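Local coordinates for glycosyl hydrolase (Rhizobium leguminosarum bv. trifolii, PDB 5NDX), which probably hydrolyses O-glycosidic bonds as a family 39 glycoside hydrolase, being a bacterial orthologue of human alpha-L-iduronidase, at residues Ala534-Val539 / Phe555-Asp560; Arg4-Val9 / Ala425-Val430; Asp359-Pro364 / Ala484-Ala489; Ser76-Ala81 / Asp125-Arg130. The protein carries 2 engineered substitutions. One frame throughout, in Å; residues are numbered along the deposited sequence.

Contact 1: Ala534-Val539 / Phe555-Asp560; sequences APTGLV and FWAAGD. Unlike the reference sequence in segment 534-539: Ala-534 (reference Thr). With SO4 (sulfate ion), chain H.
Pro-535 and Leu-538 meet the Trp-556 indole on the well-packed side of this strand pair. Pro-535 CB lies 3.6 Å from Trp-556 CD1, while Leu-538 CD1 comes to 4.1 Å from CE3 at the other end of the ring system. With CG set between its backbone N and carbonyl carbon (chi1 65°), Trp-556 holds the indole where both reach it; Tyr-567 meets it edge-to-face and Val-604 touches all three residues. Broad apolar groups suit this side, where Pro-535 and Trp-556 are buried.

On the other face the end with Thr-536 and Ala-557 is looser. Thr-536 OG1 stands 3.6 Å from Ala-557 CB, and a water bridges that hydroxyl and Ala-558 O; a small polar residue suits this exposed place. At the start, the N-H of Ala-534, which replaces a reference threonine, binds a sulfate oxygen.

Two pairs of backbone bonds join the strands, Thr-536 with Ala-557 and Val-539 with Phe-555, the straightest being Val-539 N to Phe-555 O at 2.8 Å and 176°. Between them the register slips by one residue, Gly-537 and Leu-538 both facing Trp-556; the positive phi of Gly-537 (69°) favours glycine. This is a beta bulge in the antiparallel hairpin of strands 536-545 and 549-557.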
loop_
_atom_site.group_PDB
_atom_site.type_symbol
_atom_site.label_atom_id
_atom_site.label_comp_id
_atom_site.label_asym_id
_atom_site.label_seq_id
_atom_site.Cartn_x
_atom_site.Cartn_y
_atom_site.Cartn_z
ATOM N N ALA A 534 -15.812 17.257 10.333
ATOM C CA ALA A 534 -16.616 16.068 10.244
ATOM C C ALA A 534 -16.223 15.227 9.024
ATOM O O ALA A 534 -15.726 15.749 8.026
ATOM C CB ALA A 534 -18.092 16.433 10.224
ATOM N N PRO A 535 -16.357 13.907 9.131
ATOM C CA PRO A 535 -16.104 13.088 7.937
ATOM C C PRO A 535 -17.174 13.313 6.856
ATOM O O PRO A 535 -18.226 13.828 7.165
ATOM C CB PRO A 535 -16.202 11.646 8.448
ATOM C CG PRO A 535 -16.497 11.727 9.882
ATOM C CD PRO A 535 -16.792 13.126 10.288
ATOM N N THR A 536 -16.932 12.839 5.646
ATOM C CA THR A 536 -17.841 13.013 4.532
ATOM C C THR A 536 -18.003 11.769 3.695
ATOM O O THR A 536 -17.142 10.876 3.718
ATOM C CB THR A 536 -17.376 14.142 3.602
ATOM O OG1 THR A 536 -16.156 13.792 2.945
ATOM C CG2 THR A 536 -17.172 15.447 4.381
ATOM N N GLY A 537 -19.081 11.723 2.919
ATOM C CA GLY A 537 -19.189 10.707 1.846
ATOM C C GLY A 537 -19.352 9.272 2.373
ATOM O O GLY A 537 -18.753 8.359 1.848
ATOM N N LEU A 538 -20.168 9.076 3.403
ATOM C CA LEU A 538 -20.324 7.760 3.991
ATOM C C LEU A 538 -21.087 6.846 3.069
ATOM O O LEU A 538 -22.211 7.171 2.762
ATOM C CB LEU A 538 -21.093 7.829 5.291
ATOM C CG LEU A 538 -21.412 6.494 5.981
ATOM C CD1 LEU A 538 -20.136 5.741 6.314
ATOM C CD2 LEU A 538 -22.187 6.735 7.257
ATOM N N VAL A 539 -20.494 5.707 2.679
ATOM C CA VAL A 539 -21.110 4.629 1.862
ATOM C C VAL A 539 -21.232 3.362 2.750
ATOM O O VAL A 539 -20.284 3.022 3.487
ATOM C CB VAL A 539 -20.206 4.318 0.621
ATOM C CG1 VAL A 539 -20.778 3.216 -0.291
ATOM C CG2 VAL A 539 -19.972 5.567 -0.221
ATOM N N PHE A 555 -17.417 2.941 4.384
ATOM C CA PHE A 555 -16.292 3.642 3.737
ATOM C C PHE A 555 -16.659 5.123 3.739
ATOM O O PHE A 555 -17.806 5.449 3.502
ATOM C CB PHE A 555 -16.122 3.141 2.298
ATOM C CG PHE A 555 -15.022 3.820 1.534
ATOM C CD1 PHE A 555 -13.669 3.700 1.950
ATOM C CD2 PHE A 555 -15.304 4.546 0.340
ATOM C CE1 PHE A 555 -12.623 4.271 1.195
ATOM C CE2 PHE A 555 -14.269 5.155 -0.399
ATOM C CZ PHE A 555 -12.916 5.014 0.026
ATOM N N TRP A 556 -15.699 6.000 4.018
ATOM C CA TRP A 556 -15.932 7.431 4.082
ATOM C C TRP A 556 -14.652 8.156 3.753
ATOM O O TRP A 556 -13.663 7.514 3.405
ATOM C CB TRP A 556 -16.513 7.830 5.444
ATOM C CG TRP A 556 -15.661 7.630 6.614
ATOM C CD1 TRP A 556 -14.829 8.526 7.184
ATOM C CD2 TRP A 556 -15.617 6.460 7.426
ATOM N NE1 TRP A 556 -14.248 7.984 8.296
ATOM C CE2 TRP A 556 -14.713 6.714 8.470
ATOM C CE3 TRP A 556 -16.228 5.205 7.348
ATOM C CZ2 TRP A 556 -14.381 5.757 9.430
ATOM C CZ3 TRP A 556 -15.944 4.258 8.356
ATOM C CH2 TRP A 556 -15.010 4.555 9.376
ATOM N N ALA A 557 -14.653 9.479 3.842
ATOM C CA ALA A 557 -13.482 10.300 3.573
ATOM C C ALA A 557 -13.266 11.188 4.770
ATOM O O ALA A 557 -14.216 11.513 5.472
ATOM C CB ALA A 557 -13.726 11.166 2.291
ATOM N N ALA A 558 -12.017 11.559 5.025
ATOM C CA ALA A 558 -11.664 12.531 6.064
ATOM C C ALA A 558 -12.233 13.918 5.667
ATOM O O ALA A 558 -12.271 14.242 4.492
ATOM C CB ALA A 558 -10.114 12.627 6.207
ATOM N N GLY A 559 -12.662 14.699 6.648
ATOM C CA GLY A 559 -13.194 16.025 6.421
ATOM C C GLY A 559 -12.097 16.978 6.012
ATOM O O GLY A 559 -12.348 17.966 5.315
ATOM N N ASP A 560 -10.869 16.714 6.464
ATOM C CA ASP A 560 -9.732 17.487 5.990
ATOM C C ASP A 560 -8.454 16.700 6.141
ATOM O O ASP A 560 -8.508 15.501 6.392
ATOM C CB ASP A 560 -9.688 18.856 6.690
ATOM C CG ASP A 560 -9.413 18.751 8.137
ATOM O OD1 ASP A 560 -8.804 17.755 8.625
ATOM O OD2 ASP A 560 -9.795 19.690 8.821
HETATM S S SO4 H . -16.999 20.634 9.584
HETATM O O1 SO4 H . -16.030 21.263 10.516
HETATM O O2 SO4 H . -17.985 21.656 9.158
HETATM O O3 SO4 H . -16.262 20.136 8.399
HETATM O O4 SO4 H . -17.730 19.533 10.253
HETATM O O HOH W 1 -14.101 15.191 2.772
#

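Contact 2: Arg4-Val9 / Ala425-Val430; sequences RTRINV and AVRLEV
Arg-6 and Arg-427 run side by side in the same direction, their guanidinium planes only 19° apart, yet the two groups are not stacked face to face: it is Arg-427 CD that sits over the centre of the Arg-6 guanidinium, 3.7 Å above its plane. The bend of Arg-6 at chi3 (55°) turns its group back over its neighbour. Their like charges are probably tolerated because both groups reach the same oxygen of Glu-429. Its OE2 takes Arg-427 NE at 2.6 Å through the anti lone pair, nearly in the guanidinium plane, and forms a salt bridge with Arg-6 NH2 at 2.7 Å. The carboxylate is turned 88° against the Arg-6 guanidinium but meets that of Arg-427 at its edge. Arg-4 also lies alongside Arg-427, its plane turned well away, and a water accepts from Arg-4 NH2 and Arg-427 NH1. Long, flexible charged chains suit this more exposed face.

Branched apolar residues fill the other face. Ile-7 crosses Val-426 obliquely, with CD1 3.7 Å from Val-426 CG1, and its CG2 leans on Leu-428 CD1 at 4.1 Å; Val-9 CG2 reaches the same methyl from two residues further on. Five backbone hydrogen bonds, such as Glu-429 N to Ile-7 O at 2.8 Å, keep the strands parallel and in register.

Strand 378-385 lies on the far side of strand 4-10 and strand 508-516 flanks strand 422-431, while strand 407-413 packs against the apolar face through Leu-411 and Ile-409.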
loop_
_atom_site.group_PDB
_atom_site.type_symbol
_atom_site.label_atom_id
_atom_site.label_comp_id
_atom_site.label_asym_id
_atom_site.label_seq_id
_atom_site.Cartn_x
_atom_site.Cartn_y
_atom_site.Cartn_z
ATOM N N ARG A 4 20.348 1.280 25.269
ATOM C CA ARG A 4 19.524 2.481 25.364
ATOM C C ARG A 4 20.042 3.537 24.433
ATOM O O ARG A 4 21.202 3.808 24.434
ATOM C CB ARG A 4 19.434 3.040 26.784
ATOM C CG ARG A 4 18.612 4.314 26.834
ATOM C CD ARG A 4 18.258 4.602 28.246
ATOM N NE ARG A 4 17.632 5.893 28.556
ATOM C CZ ARG A 4 18.268 6.996 28.945
ATOM N NH1 ARG A 4 19.592 7.105 28.965
ATOM N NH2 ARG A 4 17.546 8.028 29.310
ATOM N N THR A 5 19.166 4.135 23.668
ATOM C CA THR A 5 19.536 5.218 22.794
ATOM C C THR A 5 18.724 6.463 23.093
ATOM O O THR A 5 17.498 6.377 23.189
ATOM C CB THR A 5 19.345 4.825 21.309
ATOM O OG1 THR A 5 20.102 3.645 21.029
ATOM C CG2 THR A 5 19.844 5.954 20.409
ATOM N N ARG A 6 19.394 7.605 23.230
ATOM C CA ARG A 6 18.707 8.905 23.370
ATOM C C ARG A 6 18.617 9.460 21.960
ATOM O O ARG A 6 19.631 9.551 21.269
ATOM C CB ARG A 6 19.406 9.897 24.365
ATOM C CG ARG A 6 19.536 9.402 25.832
ATOM C CD ARG A 6 20.257 10.321 26.899
ATOM N NE ARG A 6 19.619 11.656 26.936
ATOM C CZ ARG A 6 18.972 12.259 27.962
ATOM N NH1 ARG A 6 18.851 11.741 29.208
ATOM N NH2 ARG A 6 18.447 13.463 27.734
ATOM N N ILE A 7 17.396 9.730 21.486
ATOM C CA ILE A 7 17.180 10.299 20.152
ATOM C C ILE A 7 16.531 11.680 20.317
ATOM O O ILE A 7 15.517 11.785 20.999
ATOM C CB ILE A 7 16.287 9.388 19.332
ATOM C CG1 ILE A 7 16.916 7.992 19.197
ATOM C CG2 ILE A 7 16.083 9.919 17.929
ATOM C CD1 ILE A 7 16.057 7.036 18.383
ATOM N N ASN A 8 17.133 12.715 19.729
ATOM C CA ASN A 8 16.575 14.040 19.692
ATOM C C ASN A 8 16.230 14.368 18.258
ATOM O O ASN A 8 17.084 14.311 17.356
ATOM C CB ASN A 8 17.506 15.150 20.247
ATOM C CG ASN A 8 16.835 16.553 20.125
ATOM O OD1 ASN A 8 15.958 16.936 20.913
ATOM N ND2 ASN A 8 17.182 17.280 19.061
ATOM N N VAL A 9 14.973 14.725 18.058
ATOM C CA VAL A 9 14.471 15.163 16.778
ATOM C C VAL A 9 14.183 16.657 16.898
ATOM O O VAL A 9 13.387 17.073 17.760
ATOM C CB VAL A 9 13.187 14.439 16.426
ATOM C CG1 VAL A 9 12.570 14.986 15.164
ATOM C CG2 VAL A 9 13.451 12.936 16.227
ATOM N N ALA A 425 15.838 0.099 24.525
ATOM C CA ALA A 425 15.214 1.245 25.152
ATOM C C ALA A 425 15.546 2.499 24.348
ATOM O O ALA A 425 16.705 2.688 23.960
ATOM C CB ALA A 425 15.717 1.353 26.571
ATOM N N VAL A 426 14.526 3.323 24.078
ATOM C CA VAL A 426 14.721 4.605 23.443
ATOM C C VAL A 426 14.089 5.695 24.307
ATOM O O VAL A 426 12.915 5.574 24.771
ATOM C CB VAL A 426 14.128 4.643 22.018
ATOM C CG1 VAL A 426 14.139 6.019 21.414
ATOM C CG2 VAL A 426 14.875 3.673 21.111
ATOM N N ARG A 427 14.872 6.745 24.545
ATOM C CA ARG A 427 14.336 7.982 25.107
ATOM C C ARG A 427 14.240 8.927 23.930
ATOM O O ARG A 427 15.261 9.289 23.347
ATOM C CB ARG A 427 15.208 8.590 26.173
ATOM C CG ARG A 427 14.652 9.898 26.769
ATOM C CD ARG A 427 15.650 10.592 27.703
ATOM N NE ARG A 427 15.074 11.860 28.127
ATOM C CZ ARG A 427 14.317 12.055 29.212
ATOM N NH1 ARG A 427 14.020 11.100 30.091
ATOM N NH2 ARG A 427 13.837 13.260 29.419
ATOM N N LEU A 428 13.014 9.282 23.567
ATOM C CA LEU A 428 12.777 10.114 22.404
ATOM C C LEU A 428 12.452 11.512 22.894
ATOM O O LEU A 428 11.531 11.689 23.675
ATOM C CB LEU A 428 11.611 9.576 21.593
ATOM C CG LEU A 428 11.170 10.413 20.379
ATOM C CD1 LEU A 428 12.272 10.410 19.342
ATOM C CD2 LEU A 428 9.914 9.805 19.777
ATOM N N GLU A 429 13.198 12.480 22.403
ATOM C CA GLU A 429 13.004 13.896 22.696
ATOM C C GLU A 429 12.676 14.610 21.392
ATOM O O GLU A 429 13.311 14.380 20.384
ATOM C CB GLU A 429 14.280 14.473 23.328
ATOM C CG GLU A 429 14.533 13.810 24.683
ATOM C CD GLU A 429 15.792 14.235 25.427
ATOM O OE1 GLU A 429 16.466 15.171 24.970
ATOM O OE2 GLU A 429 16.098 13.642 26.495
ATOM N N VAL A 430 11.669 15.452 21.407
ATOM C CA VAL A 430 11.361 16.256 20.242
ATOM C C VAL A 430 11.446 17.719 20.724
ATOM O O VAL A 430 10.753 18.096 21.655
ATOM C CB VAL A 430 9.971 15.991 19.672
ATOM C CG1 VAL A 430 9.726 16.875 18.446
ATOM C CG2 VAL A 430 9.800 14.535 19.284
HETATM O O HOH W 2 14.656 8.294 30.267
#

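Contact 3: Asp359-Pro364 / Ala484-Ala489; sequences DIIKKP and AELRRA
Arg-487 has CG anti to its carbonyl carbon (chi1 -67°) and then runs extended to NE, which carries the guanidinium from helix 480-489 across to Asp-359; the aspartate, with chi1 -79°, turns its carboxylate to meet it. The contact thus clips a helix to a strand of the two-stranded antiparallel sheet 326-330/358-362, a buried helix-on-sheet packing.

Both terminal nitrogens of Arg-487 hold one oxygen, Asp-359 OD1. NH2 makes the shorter bond, 2.9 Å, on the anti lone pair of OD1; NH1 approaches OD1 from above the carboxylate plane at 3.3 Å. Both bonds lie close to the guanidinium plane, although the two flat groups are inclined by 55°. The other oxygen, OD2, is taken by Arg-549 and by Leu-546 N, so the buried carboxylate is gripped from both ends, and a long side chain with several N-H donors and a positive charge suits the place of Arg-487. A leucine here would probably leave Asp-359 OD1 without these two donors, and the carboxylate with one positive partner fewer.

Apolar contact flanks this bridge. Ile-361 CD1 lies over one face of the guanidinium, offset toward the rim, touches Arg-487 CG at 3.7 Å, and reaches Leu-486 CB at 3.9 Å. Leu-486 faces the strand and also packs on Val-455 and Trp-456 of helix 452-457. Isoleucine suits its place by serving the aliphatic stem of the arginine and the leucine at once. A water completes the link, donating to Ile-360 O at 2.7 Å and accepting from Arg-487 NE at 2.8 Å.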
loop_
_atom_site.group_PDB
_atom_site.type_symbol
_atom_site.label_atom_id
_atom_site.label_comp_id
_atom_site.label_asym_id
_atom_site.label_seq_id
_atom_site.Cartn_x
_atom_site.Cartn_y
_atom_site.Cartn_z
ATOM N N ASP A 359 -15.105 -13.485 5.661
ATOM C CA ASP A 359 -14.592 -12.443 6.503
ATOM C C ASP A 359 -13.121 -12.257 6.160
ATOM O O ASP A 359 -12.381 -13.244 5.929
ATOM C CB ASP A 359 -14.779 -12.805 7.966
ATOM C CG ASP A 359 -16.207 -12.572 8.451
ATOM O OD1 ASP A 359 -16.549 -11.411 8.714
ATOM O OD2 ASP A 359 -16.984 -13.548 8.563
ATOM N N ILE A 360 -12.697 -11.001 6.186
ATOM C CA ILE A 360 -11.295 -10.658 6.040
ATOM C C ILE A 360 -10.818 -9.855 7.238
ATOM O O ILE A 360 -11.517 -8.975 7.746
ATOM C CB ILE A 360 -10.973 -9.883 4.748
ATOM C CG1 ILE A 360 -11.876 -8.674 4.547
ATOM C CG2 ILE A 360 -11.047 -10.851 3.593
ATOM C CD1 ILE A 360 -11.564 -7.900 3.284
ATOM N N ILE A 361 -9.606 -10.210 7.685
ATOM C CA ILE A 361 -8.960 -9.576 8.772
ATOM C C ILE A 361 -7.651 -8.918 8.285
ATOM O O ILE A 361 -6.854 -9.547 7.602
ATOM C CB ILE A 361 -8.681 -10.600 9.870
ATOM C CG1 ILE A 361 -9.964 -11.216 10.424
ATOM C CG2 ILE A 361 -7.903 -9.980 11.002
ATOM C CD1 ILE A 361 -10.916 -10.253 11.134
ATOM N N LYS A 362 -7.450 -7.663 8.623
ATOM C CA LYS A 362 -6.202 -6.918 8.313
ATOM C C LYS A 362 -4.958 -7.476 8.901
ATOM O O LYS A 362 -4.899 -7.806 10.068
ATOM C CB LYS A 362 -6.285 -5.469 8.812
ATOM C CG LYS A 362 -7.143 -4.644 7.952
ATOM C CD LYS A 362 -7.641 -3.259 8.449
ATOM C CE LYS A 362 -6.752 -2.449 9.297
ATOM N NZ LYS A 362 -7.308 -1.025 9.446
ATOM N N LYS A 363 -3.931 -7.492 8.085
ATOM C CA LYS A 363 -2.624 -8.010 8.457
ATOM C C LYS A 363 -1.581 -6.879 8.455
ATOM O O LYS A 363 -1.875 -5.766 7.978
ATOM C CB LYS A 363 -2.229 -9.098 7.450
ATOM C CG LYS A 363 -2.982 -10.401 7.642
ATOM C CD LYS A 363 -2.763 -11.365 6.476
ATOM C CE LYS A 363 -1.321 -11.852 6.370
ATOM N NZ LYS A 363 -1.191 -12.599 5.113
ATOM N N PRO A 364 -0.350 -7.176 8.946
ATOM C CA PRO A 364 0.677 -6.146 9.080
ATOM C C PRO A 364 1.142 -5.479 7.830
ATOM O O PRO A 364 1.621 -4.352 7.918
ATOM C CB PRO A 364 1.829 -6.847 9.813
ATOM C CG PRO A 364 1.115 -7.903 10.620
ATOM C CD PRO A 364 -0.033 -8.355 9.769
ATOM N N ALA A 484 -14.953 -10.492 16.462
ATOM C CA ALA A 484 -15.005 -9.170 17.084
ATOM C C ALA A 484 -13.671 -8.941 17.825
ATOM O O ALA A 484 -13.120 -7.850 17.792
ATOM C CB ALA A 484 -16.209 -9.008 18.053
ATOM N N GLU A 485 -13.147 -9.979 18.454
ATOM C CA GLU A 485 -11.845 -9.901 19.103
ATOM C C GLU A 485 -10.721 -9.657 18.076
ATOM O O GLU A 485 -9.861 -8.834 18.305
ATOM C CB GLU A 485 -11.639 -11.152 19.980
ATOM C CG GLU A 485 -10.335 -11.244 20.733
ATOM C CD GLU A 485 -10.098 -12.639 21.442
ATOM O OE1 GLU A 485 -10.930 -13.611 21.342
ATOM O OE2 GLU A 485 -9.049 -12.749 22.111
ATOM N N LEU A 486 -10.760 -10.315 16.924
ATOM C CA LEU A 486 -9.756 -10.103 15.884
ATOM C C LEU A 486 -9.835 -8.729 15.283
ATOM O O LEU A 486 -8.797 -8.094 15.029
ATOM C CB LEU A 486 -9.852 -11.156 14.754
ATOM C CG LEU A 486 -9.601 -12.619 15.137
ATOM C CD1 LEU A 486 -9.653 -13.469 13.900
ATOM C CD2 LEU A 486 -8.294 -12.896 15.860
ATOM N N ARG A 487 -11.046 -8.244 15.048
ATOM C CA ARG A 487 -11.220 -6.921 14.476
ATOM C C ARG A 487 -10.830 -5.777 15.459
ATOM O O ARG A 487 -10.505 -4.660 15.004
ATOM C CB ARG A 487 -12.665 -6.720 13.945
ATOM C CG ARG A 487 -12.960 -7.606 12.761
ATOM C CD ARG A 487 -14.166 -7.163 11.976
ATOM N NE ARG A 487 -14.136 -7.707 10.623
ATOM C CZ ARG A 487 -14.777 -8.802 10.261
ATOM N NH1 ARG A 487 -15.546 -9.455 11.127
ATOM N NH2 ARG A 487 -14.653 -9.251 9.029
ATOM N N ARG A 488 -10.901 -6.007 16.768
ATOM C CA ARG A 488 -10.318 -5.046 17.735
ATOM C C ARG A 488 -8.785 -5.036 17.599
ATOM O O ARG A 488 -8.160 -3.965 17.523
ATOM C CB ARG A 488 -10.728 -5.371 19.169
ATOM C CG ARG A 488 -10.189 -4.476 20.312
ATOM C CD ARG A 488 -10.623 -4.947 21.735
ATOM N NE ARG A 488 -11.891 -5.770 21.742
ATOM C CZ ARG A 488 -12.043 -7.100 22.051
ATOM N NH1 ARG A 488 -11.016 -7.890 22.447
ATOM N NH2 ARG A 488 -13.269 -7.673 21.961
ATOM N N ALA A 489 -8.205 -6.230 17.520
ATOM C CA ALA A 489 -6.771 -6.388 17.432
ATOM C C ALA A 489 -6.195 -5.952 16.109
ATOM O O ALA A 489 -5.003 -5.607 16.079
ATOM C CB ALA A 489 -6.345 -7.842 17.720
HETATM O O HOH W 3 -12.318 -6.589 8.840
#

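Contact 4: Ser76-Ala81 / Asp125-Arg130; sequences SLLDRA and DRYGAR. With SO4 (sulfate ion), chain L.
Asp-79 OD1 accepts two hydrogen bonds from the facing helix: Tyr-127 OH donates at 2.7 Å, and Arg-126 NE, nearly straight, at 3.0 Å. The two donors use different sides of the oxygen. Arg-126 NE comes in on the syn lone pair, whereas the tyrosine hydroxyl arrives on the anti side, 25° out of the carboxylate plane. The second oxygen, OD2, takes Arg-126 NH2 at 2.8 Å, again syn, so carboxylate and guanidinium meet side-on and almost coplanar, 7° apart. CG of Arg-126 is anti to the backbone N and the chain is extended to NE, which spans the gap between helix segments whose axes come no closer than 12.1 Å. Its far edge, NH1 and NH2, holds a sulfate, probably from the crystallisation liquor.

Arg-130 lays one guanidinium face over Asp-79 CB; it contributes only a long charge contact to OD2, and its NH2 is bound by Asp-83. Beside the polar cluster Leu-78 CD2 packs against Tyr-127 CE2 at 3.8 Å, apolar bulk suiting the buried side. An asparagine at Asp-79 would probably weaken the grip and take from Arg-126 the carboxylate that balances it in this contact.

Helices 76-87 and 110-131, inclined by 46° in these segments, follow strands 55-58 and 91-95 in the chain, as neighbouring outer helices of a TIM barrel do.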
loop_
_atom_site.group_PDB
_atom_site.type_symbol
_atom_site.label_atom_id
_atom_site.label_comp_id
_atom_site.label_asym_id
_atom_site.label_seq_id
_atom_site.Cartn_x
_atom_site.Cartn_y
_atom_site.Cartn_z
ATOM N N SER A 76 -17.186 -3.602 -21.131
ATOM C CA SER A 76 -18.014 -3.523 -19.938
ATOM C C SER A 76 -17.328 -4.076 -18.666
ATOM O O SER A 76 -17.582 -3.543 -17.604
ATOM C CB SER A 76 -19.368 -4.190 -20.172
ATOM O OG SER A 76 -19.166 -5.548 -20.456
ATOM N N LEU A 77 -16.485 -5.108 -18.767
ATOM C CA LEU A 77 -15.743 -5.614 -17.611
ATOM C C LEU A 77 -14.629 -4.668 -17.167
ATOM O O LEU A 77 -14.449 -4.456 -15.956
ATOM C CB LEU A 77 -15.192 -7.037 -17.830
ATOM C CG LEU A 77 -16.273 -8.101 -18.116
ATOM C CD1 LEU A 77 -15.636 -9.506 -18.252
ATOM C CD2 LEU A 77 -17.377 -8.109 -17.047
ATOM N N LEU A 78 -13.921 -4.081 -18.135
ATOM C CA LEU A 78 -12.891 -3.106 -17.836
ATOM C C LEU A 78 -13.480 -1.865 -17.182
ATOM O O LEU A 78 -12.900 -1.338 -16.230
ATOM C CB LEU A 78 -12.010 -2.775 -19.065
ATOM C CG LEU A 78 -10.763 -1.916 -18.806
ATOM C CD1 LEU A 78 -9.817 -2.511 -17.743
ATOM C CD2 LEU A 78 -9.982 -1.663 -20.078
ATOM N N ASP A 79 -14.641 -1.422 -17.651
ATOM C CA ASP A 79 -15.369 -0.326 -17.031
ATOM C C ASP A 79 -15.673 -0.583 -15.546
ATOM O O ASP A 79 -15.505 0.302 -14.737
ATOM C CB ASP A 79 -16.721 -0.071 -17.709
ATOM C CG ASP A 79 -16.609 0.471 -19.137
ATOM O OD1 ASP A 79 -15.524 0.919 -19.588
ATOM O OD2 ASP A 79 -17.681 0.428 -19.802
ATOM N N ARG A 80 -16.170 -1.771 -15.231
ATOM C CA ARG A 80 -16.465 -2.124 -13.861
ATOM C C ARG A 80 -15.201 -2.147 -13.006
ATOM O O ARG A 80 -15.226 -1.687 -11.896
ATOM C CB ARG A 80 -17.178 -3.480 -13.783
ATOM C CG ARG A 80 -18.633 -3.357 -14.270
ATOM C CD ARG A 80 -19.322 -4.704 -14.497
ATOM N NE ARG A 80 -19.200 -5.604 -13.331
ATOM C CZ ARG A 80 -19.386 -6.937 -13.343
ATOM N NH1 ARG A 80 -19.711 -7.598 -14.460
ATOM N NH2 ARG A 80 -19.243 -7.629 -12.219
ATOM N N ALA A 81 -14.112 -2.643 -13.563
ATOM C CA ALA A 81 -12.863 -2.792 -12.849
ATOM C C ALA A 81 -12.231 -1.425 -12.534
ATOM O O ALA A 81 -11.814 -1.180 -11.401
ATOM C CB ALA A 81 -11.896 -3.637 -13.656
ATOM N N ASP A 125 -8.929 7.320 -24.929
ATOM C CA ASP A 125 -10.121 8.030 -25.373
ATOM C C ASP A 125 -11.366 7.720 -24.529
ATOM O O ASP A 125 -12.054 8.602 -24.076
ATOM C CB ASP A 125 -10.408 7.719 -26.842
ATOM C CG ASP A 125 -11.532 8.558 -27.373
ATOM O OD1 ASP A 125 -11.278 9.748 -27.591
ATOM O OD2 ASP A 125 -12.661 8.036 -27.483
ATOM N N ARG A 126 -11.633 6.458 -24.291
ATOM C CA ARG A 126 -12.787 6.102 -23.511
ATOM C C ARG A 126 -12.730 6.585 -22.038
ATOM O O ARG A 126 -13.731 7.122 -21.522
ATOM C CB ARG A 126 -12.957 4.620 -23.547
ATOM C CG ARG A 126 -14.193 4.140 -22.835
ATOM C CD ARG A 126 -14.247 2.634 -22.953
ATOM N NE ARG A 126 -15.476 2.140 -22.350
ATOM C CZ ARG A 126 -16.675 2.192 -22.934
ATOM N NH1 ARG A 126 -16.827 2.718 -24.149
ATOM N NH2 ARG A 126 -17.744 1.734 -22.300
ATOM N N TYR A 127 -11.587 6.402 -21.367
ATOM C CA TYR A 127 -11.558 6.629 -19.926
ATOM C C TYR A 127 -11.365 8.103 -19.648
ATOM O O TYR A 127 -11.892 8.614 -18.678
ATOM C CB TYR A 127 -10.610 5.633 -19.188
ATOM C CG TYR A 127 -11.175 4.247 -19.326
ATOM C CD1 TYR A 127 -12.438 3.942 -18.809
ATOM C CD2 TYR A 127 -10.503 3.252 -20.011
ATOM C CE1 TYR A 127 -12.994 2.676 -18.980
ATOM C CE2 TYR A 127 -11.087 2.012 -20.234
ATOM C CZ TYR A 127 -12.326 1.734 -19.711
ATOM O OH TYR A 127 -12.886 0.509 -19.923
ATOM N N GLY A 128 -10.703 8.804 -20.569
ATOM C CA GLY A 128 -10.640 10.269 -20.537
ATOM C C GLY A 128 -12.023 10.902 -20.630
ATOM O O GLY A 128 -12.327 11.828 -19.890
ATOM N N ALA A 129 -12.870 10.352 -21.493
ATOM C CA ALA A 129 -14.276 10.763 -21.569
ATOM C C ALA A 129 -15.089 10.375 -20.337
ATOM O O ALA A 129 -15.924 11.151 -19.867
ATOM C CB ALA A 129 -14.924 10.145 -22.781
ATOM N N ARG A 130 -14.878 9.150 -19.844
ATOM C CA ARG A 130 -15.702 8.624 -18.748
ATOM C C ARG A 130 -15.398 9.324 -17.430
ATOM O O ARG A 130 -16.311 9.642 -16.674
ATOM C CB ARG A 130 -15.454 7.104 -18.592
ATOM C CG ARG A 130 -16.421 6.337 -17.709
ATOM C CD ARG A 130 -15.975 4.862 -17.639
ATOM N NE ARG A 130 -16.864 4.059 -16.820
ATOM C CZ ARG A 130 -18.057 3.600 -17.217
ATOM N NH1 ARG A 130 -18.521 3.913 -18.403
ATOM N NH2 ARG A 130 -18.820 2.877 -16.417
HETATM S S SO4 L . -20.099 1.367 -25.441
HETATM O O1 SO4 L . -20.400 1.224 -23.979
HETATM O O2 SO4 L . -19.628 2.761 -25.692
HETATM O O3 SO4 L . -19.046 0.410 -25.907
HETATM O O4 SO4 L . -21.361 1.105 -26.200
#

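In the fold
The four contacts are spread through one chain and do not touch one another. Contact 4 belongs to the helical outer layer of the TIM barrel, contact 2 to the mixed sheet beyond it; these two lie about 51 Å apart between centres, on opposite sides of the chain's centre. Along the sequence, contact 2 joins the start of the chain to residues 425-430, so contact 4 falls wholly within its span, while contacts 2 and 3 cross. Contacts 1 and 3 come closest, about 10 Å between nearest atoms and 22 Å between centres. None lies at either bound glycoside; one of the two pockets includes Lys-54, Tyr-140 and Thr-308.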